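Local coordinates for pancreatic lipase related protein 2 (PDB 1W52), which probably hydrolyses galactolipids and triacylglycerols, releasing fatty acids, as a secreted pancreatic enzyme of the lipase family, at residues I204-G218 against L261-S273. Residues are numbered along the deposited sequence; the frame is centred on the assembly and turned at random.
Sequences IHTDASPMLPSLGFG and LACNHLKSFEYYS. With DDQ (decylamine-N,N-dimethyl-N-oxide), chain C.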
# COMPACT_ATOMS: atom_id res chain seq x y z
N ILE A 204 3.54 1.67 2.88
CA ILE A 204 2.87 0.43 2.49
C ILE A 204 3.88 -0.71 2.32
O ILE A 204 4.83 -0.60 1.55
CB ILE A 204 2.05 0.65 1.23
CG1 ILE A 204 1.07 1.76 1.48
CG2 ILE A 204 1.24 -0.60 0.87
CD1 ILE A 204 0.33 2.19 0.22
N HIS A 205 3.65 -1.81 3.05
CA HIS A 205 4.54 -2.98 3.08
C HIS A 205 3.86 -4.16 2.37
O HIS A 205 2.92 -4.74 2.91
CB HIS A 205 4.76 -3.46 4.51
CG HIS A 205 5.43 -2.48 5.43
ND1 HIS A 205 6.77 -2.56 5.75
CD2 HIS A 205 4.92 -1.47 6.18
CE1 HIS A 205 7.06 -1.62 6.63
NE2 HIS A 205 5.96 -0.94 6.90
N THR A 206 4.33 -4.51 1.17
CA THR A 206 3.79 -5.63 0.41
C THR A 206 4.70 -6.84 0.25
O THR A 206 4.22 -7.85 -0.17
CB THR A 206 3.33 -5.19 -1.01
OG1 THR A 206 4.43 -4.57 -1.70
CG2 THR A 206 2.22 -4.11 -0.92
N ASP A 207 6.01 -6.75 0.55
CA ASP A 207 6.93 -7.86 0.26
C ASP A 207 7.94 -8.03 1.38
O ASP A 207 9.11 -8.24 1.16
CB ASP A 207 7.63 -7.60 -1.08
CG ASP A 207 8.43 -8.80 -1.63
OD1 ASP A 207 8.05 -9.94 -1.29
OD2 ASP A 207 9.42 -8.68 -2.41
N ALA A 208 7.43 -7.96 2.60
CA ALA A 208 8.20 -7.92 3.85
C ALA A 208 8.67 -9.30 4.45
O ALA A 208 9.13 -9.43 5.61
CB ALA A 208 7.32 -7.21 4.86
N SER A 209 8.54 -10.36 3.67
CA SER A 209 9.30 -11.61 3.92
C SER A 209 10.78 -11.23 4.01
O SER A 209 11.22 -10.11 3.58
CB SER A 209 9.03 -12.63 2.80
OG SER A 209 7.84 -12.24 2.06
N PRO A 210 11.55 -12.04 4.69
CA PRO A 210 12.98 -11.75 4.81
C PRO A 210 13.72 -11.82 3.52
O PRO A 210 13.65 -12.79 2.83
CB PRO A 210 13.48 -12.77 5.82
CG PRO A 210 12.38 -13.56 6.20
CD PRO A 210 11.13 -13.12 5.59
N MET A 211 14.43 -10.76 3.18
CA MET A 211 15.19 -10.79 1.94
C MET A 211 16.10 -12.02 1.92
O MET A 211 16.14 -12.75 0.97
CB MET A 211 16.07 -9.57 1.83
CG MET A 211 17.04 -9.71 0.69
SD MET A 211 16.12 -9.43 -0.82
CE MET A 211 17.49 -9.72 -2.02
N LEU A 212 16.82 -12.21 3.00
CA LEU A 212 17.76 -13.28 3.07
C LEU A 212 17.22 -14.56 3.67
O LEU A 212 16.33 -14.57 4.50
CB LEU A 212 18.98 -12.83 3.83
CG LEU A 212 19.96 -12.02 3.02
CD1 LEU A 212 21.23 -12.04 3.84
CD2 LEU A 212 20.20 -12.54 1.61
N PRO A 213 17.97 -15.64 3.39
CA PRO A 213 17.38 -16.87 2.87
C PRO A 213 15.93 -16.73 2.61
O PRO A 213 15.30 -17.19 3.57
CB PRO A 213 17.68 -17.84 4.04
CG PRO A 213 19.30 -17.38 4.49
CD PRO A 213 19.38 -15.92 3.85
N SER A 214 15.42 -16.14 1.50
CA SER A 214 13.93 -16.03 1.32
C SER A 214 13.33 -14.97 0.34
O SER A 214 12.17 -15.06 -0.14
CB SER A 214 13.27 -15.85 2.70
OG SER A 214 11.92 -15.55 2.64
N LEU A 215 14.10 -13.92 0.08
CA LEU A 215 13.86 -13.00 -1.03
C LEU A 215 12.65 -12.05 -0.93
O LEU A 215 12.04 -11.71 -1.90
CB LEU A 215 13.85 -13.79 -2.34
CG LEU A 215 15.23 -13.81 -3.03
CD1 LEU A 215 16.34 -14.38 -2.18
CD2 LEU A 215 15.20 -14.56 -4.41
N GLY A 216 12.32 -11.60 0.25
CA GLY A 216 11.32 -10.58 0.40
C GLY A 216 11.98 -9.20 0.38
O GLY A 216 12.40 -8.63 1.46
N PHE A 217 12.00 -8.67 -0.84
CA PHE A 217 12.59 -7.39 -1.18
C PHE A 217 12.16 -6.21 -0.33
O PHE A 217 12.86 -5.20 -0.25
CB PHE A 217 12.27 -7.09 -2.64
CG PHE A 217 13.00 -7.98 -3.60
CD1 PHE A 217 14.40 -8.10 -3.55
CD2 PHE A 217 12.32 -8.73 -4.54
CE1 PHE A 217 15.06 -8.93 -4.41
CE2 PHE A 217 12.98 -9.52 -5.41
CZ PHE A 217 14.33 -9.63 -5.34
N GLY A 218 10.98 -6.33 0.27
CA GLY A 218 10.47 -5.36 1.23
C GLY A 218 10.95 -5.48 2.67
O GLY A 218 11.29 -6.61 3.20
N LEU A 261 9.17 -13.19 -9.40
CA LEU A 261 9.98 -12.69 -8.28
C LEU A 261 9.74 -11.22 -7.87
O LEU A 261 10.16 -10.88 -6.81
CB LEU A 261 11.50 -12.85 -8.56
CG LEU A 261 12.02 -14.25 -8.74
CD1 LEU A 261 13.48 -14.18 -9.02
CD2 LEU A 261 11.77 -15.10 -7.52
N ALA A 262 9.07 -10.37 -8.66
CA ALA A 262 8.78 -8.97 -8.21
C ALA A 262 7.29 -8.60 -7.95
O ALA A 262 6.96 -7.46 -7.59
CB ALA A 262 9.31 -7.98 -9.25
N CYS A 263 6.38 -9.53 -8.18
CA CYS A 263 4.96 -9.19 -8.15
C CYS A 263 4.48 -8.56 -6.79
O CYS A 263 3.82 -7.49 -6.79
CB CYS A 263 4.19 -10.42 -8.52
SG CYS A 263 2.45 -10.38 -8.16
N ASN A 264 4.80 -9.19 -5.66
CA ASN A 264 4.49 -8.65 -4.36
C ASN A 264 5.13 -7.30 -4.14
O ASN A 264 4.49 -6.37 -3.64
CB ASN A 264 5.03 -9.53 -3.27
CG ASN A 264 4.45 -10.93 -3.29
OD1 ASN A 264 3.31 -11.17 -2.99
ND2 ASN A 264 5.30 -11.88 -3.62
N HIS A 265 6.42 -7.17 -4.44
CA HIS A 265 7.15 -5.87 -4.29
C HIS A 265 6.41 -4.72 -5.01
O HIS A 265 6.37 -3.57 -4.55
CB HIS A 265 8.55 -6.03 -4.89
CG HIS A 265 9.54 -4.99 -4.51
ND1 HIS A 265 9.73 -4.56 -3.22
CD2 HIS A 265 10.47 -4.36 -5.26
CE1 HIS A 265 10.71 -3.67 -3.20
NE2 HIS A 265 11.18 -3.53 -4.42
N LEU A 266 5.80 -5.08 -6.13
CA LEU A 266 5.13 -4.14 -6.97
C LEU A 266 3.71 -3.89 -6.51
O LEU A 266 3.13 -2.90 -6.87
CB LEU A 266 5.13 -4.63 -8.41
CG LEU A 266 6.51 -4.82 -9.05
CD1 LEU A 266 6.36 -5.02 -10.50
CD2 LEU A 266 7.51 -3.71 -8.89
N LYS A 267 3.11 -4.75 -5.72
CA LYS A 267 1.73 -4.47 -5.38
C LYS A 267 1.63 -3.16 -4.55
O LYS A 267 0.62 -2.50 -4.52
CB LYS A 267 1.11 -5.67 -4.64
CG LYS A 267 0.68 -6.91 -5.53
CD LYS A 267 -0.61 -6.67 -6.36
CE LYS A 267 -1.33 -8.01 -6.76
NZ LYS A 267 -0.99 -8.48 -8.11
N SER A 268 2.70 -2.78 -3.88
CA SER A 268 2.75 -1.56 -3.16
C SER A 268 2.35 -0.36 -4.01
O SER A 268 1.54 0.45 -3.58
CB SER A 268 4.17 -1.38 -2.62
OG SER A 268 5.11 -1.19 -3.65
N PHE A 269 2.93 -0.22 -5.19
CA PHE A 269 2.52 0.91 -6.06
C PHE A 269 1.23 0.69 -6.85
O PHE A 269 0.72 1.58 -7.50
CB PHE A 269 3.65 1.40 -6.99
CG PHE A 269 3.94 0.52 -8.16
CD1 PHE A 269 3.04 0.41 -9.20
CD2 PHE A 269 5.15 -0.17 -8.24
CE1 PHE A 269 3.35 -0.38 -10.31
CE2 PHE A 269 5.44 -0.94 -9.35
CZ PHE A 269 4.55 -1.04 -10.38
N GLU A 270 0.76 -0.53 -6.81
CA GLU A 270 -0.45 -0.87 -7.45
C GLU A 270 -1.52 -0.40 -6.53
O GLU A 270 -2.35 0.40 -6.90
CB GLU A 270 -0.51 -2.37 -7.59
CG GLU A 270 0.55 -2.92 -8.50
CD GLU A 270 -0.00 -2.89 -9.85
OE1 GLU A 270 -0.24 -1.78 -10.32
OE2 GLU A 270 -0.30 -3.96 -10.36
N TYR A 271 -1.48 -0.88 -5.30
CA TYR A 271 -2.51 -0.53 -4.37
C TYR A 271 -2.55 1.00 -4.27
O TYR A 271 -3.62 1.62 -4.33
CB TYR A 271 -2.24 -1.12 -3.01
CG TYR A 271 -2.15 -2.62 -2.93
CD1 TYR A 271 -2.79 -3.44 -3.82
CD2 TYR A 271 -1.44 -3.22 -1.91
CE1 TYR A 271 -2.69 -4.83 -3.72
CE2 TYR A 271 -1.33 -4.61 -1.80
CZ TYR A 271 -1.96 -5.40 -2.71
OH TYR A 271 -1.86 -6.78 -2.59
N TYR A 272 -1.39 1.63 -4.15
CA TYR A 272 -1.41 3.05 -3.97
C TYR A 272 -2.07 3.70 -5.16
O TYR A 272 -3.03 4.42 -5.03
CB TYR A 272 0.00 3.60 -3.81
CG TYR A 272 0.01 5.10 -3.49
CD1 TYR A 272 -0.09 6.04 -4.49
CD2 TYR A 272 0.16 5.54 -2.20
CE1 TYR A 272 -0.04 7.37 -4.23
CE2 TYR A 272 0.20 6.89 -1.91
CZ TYR A 272 0.09 7.80 -2.93
OH TYR A 272 0.12 9.14 -2.68
N SER A 273 -1.55 3.48 -6.34
CA SER A 273 -2.14 4.13 -7.48
C SER A 273 -3.69 3.96 -7.55
O SER A 273 -4.41 4.85 -7.95
CB SER A 273 -1.48 3.62 -8.76
OG SER A 273 -2.29 3.89 -9.86
N1 DDQ C . 9.59 -2.88 -13.77
O1 DDQ C . 8.98 -1.82 -13.48
CM1 DDQ C . 8.68 -3.74 -14.61
CM2 DDQ C . 10.83 -2.59 -14.54
C1 DDQ C . 9.85 -3.48 -12.42
C2 DDQ C . 11.16 -3.11 -11.73
C3 DDQ C . 11.95 -4.39 -11.45
C4 DDQ C . 11.81 -4.90 -10.03
C5 DDQ C . 13.18 -5.02 -9.37
C6 DDQ C . 12.92 -5.51 -7.97
C7 DDQ C . 14.18 -5.56 -7.16
C8 DDQ C . 14.10 -4.67 -5.93
C9 DDQ C . 15.49 -4.56 -5.29
C10 DDQ C . 15.46 -4.44 -3.78
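The active site of this alpha/beta-hydrolase-fold lipase includes the contact where His-265, on helix 257-277, meets Phe-217 and Asp-207 of the loop that follows strand 201-204. Its assignment as the charge-relay histidine, predicted from the family, agrees with the bonds seen: ND1 to Asp-178 and NE2 to Ser-154. With CG anti to the backbone N (chi1 -164°), the imidazole swings off the helix to lie against the loop. Phe-217 CB sits over one face, 3.8 Å from the His-265 ring centroid, a CH-pi contact. The phenyl edge also turns toward this face, the two ring planes standing 53° apart. Phe-217 CE2 meets Leu-261 O at 3.4 Å in the phenyl plane, while the alkyl tail of the bound detergent DDQ covers one phenyl face and places C8 3.5 Å from His-265 NE2.

Asp-207 packs CB against the backbone N of His-265, and its OD2 takes a weak bond from Phe-217 N, which links the two limbs of the 207-217 excursion alongside the backbone bond from Gly-218 N to Asp-207 O. Beside the histidine, Thr-206 OG1 donates to Asn-264 O at 2.6 Å, tilted 28° from the carbonyl plane; Lys-267 N reaches the same oxygen from the opposite face. OG1 also accepts a weak bond from Ser-268 N (3.3 Å). Thr-206 CG2 leans on Tyr-271 CE2 at 3.7 Å, and Ile-204 CD1 reaches the edge of the Tyr-272 ring, joining the central sheet to the helix. Since Asp-178 OD1 receives Thr-206 N, the residue that grips the helix probably also helps position Asp-178, the predicted acid partner of His-265, whereas Phe-217 and the imidazole both border the detergent tail, consistent with a site for acyl chains.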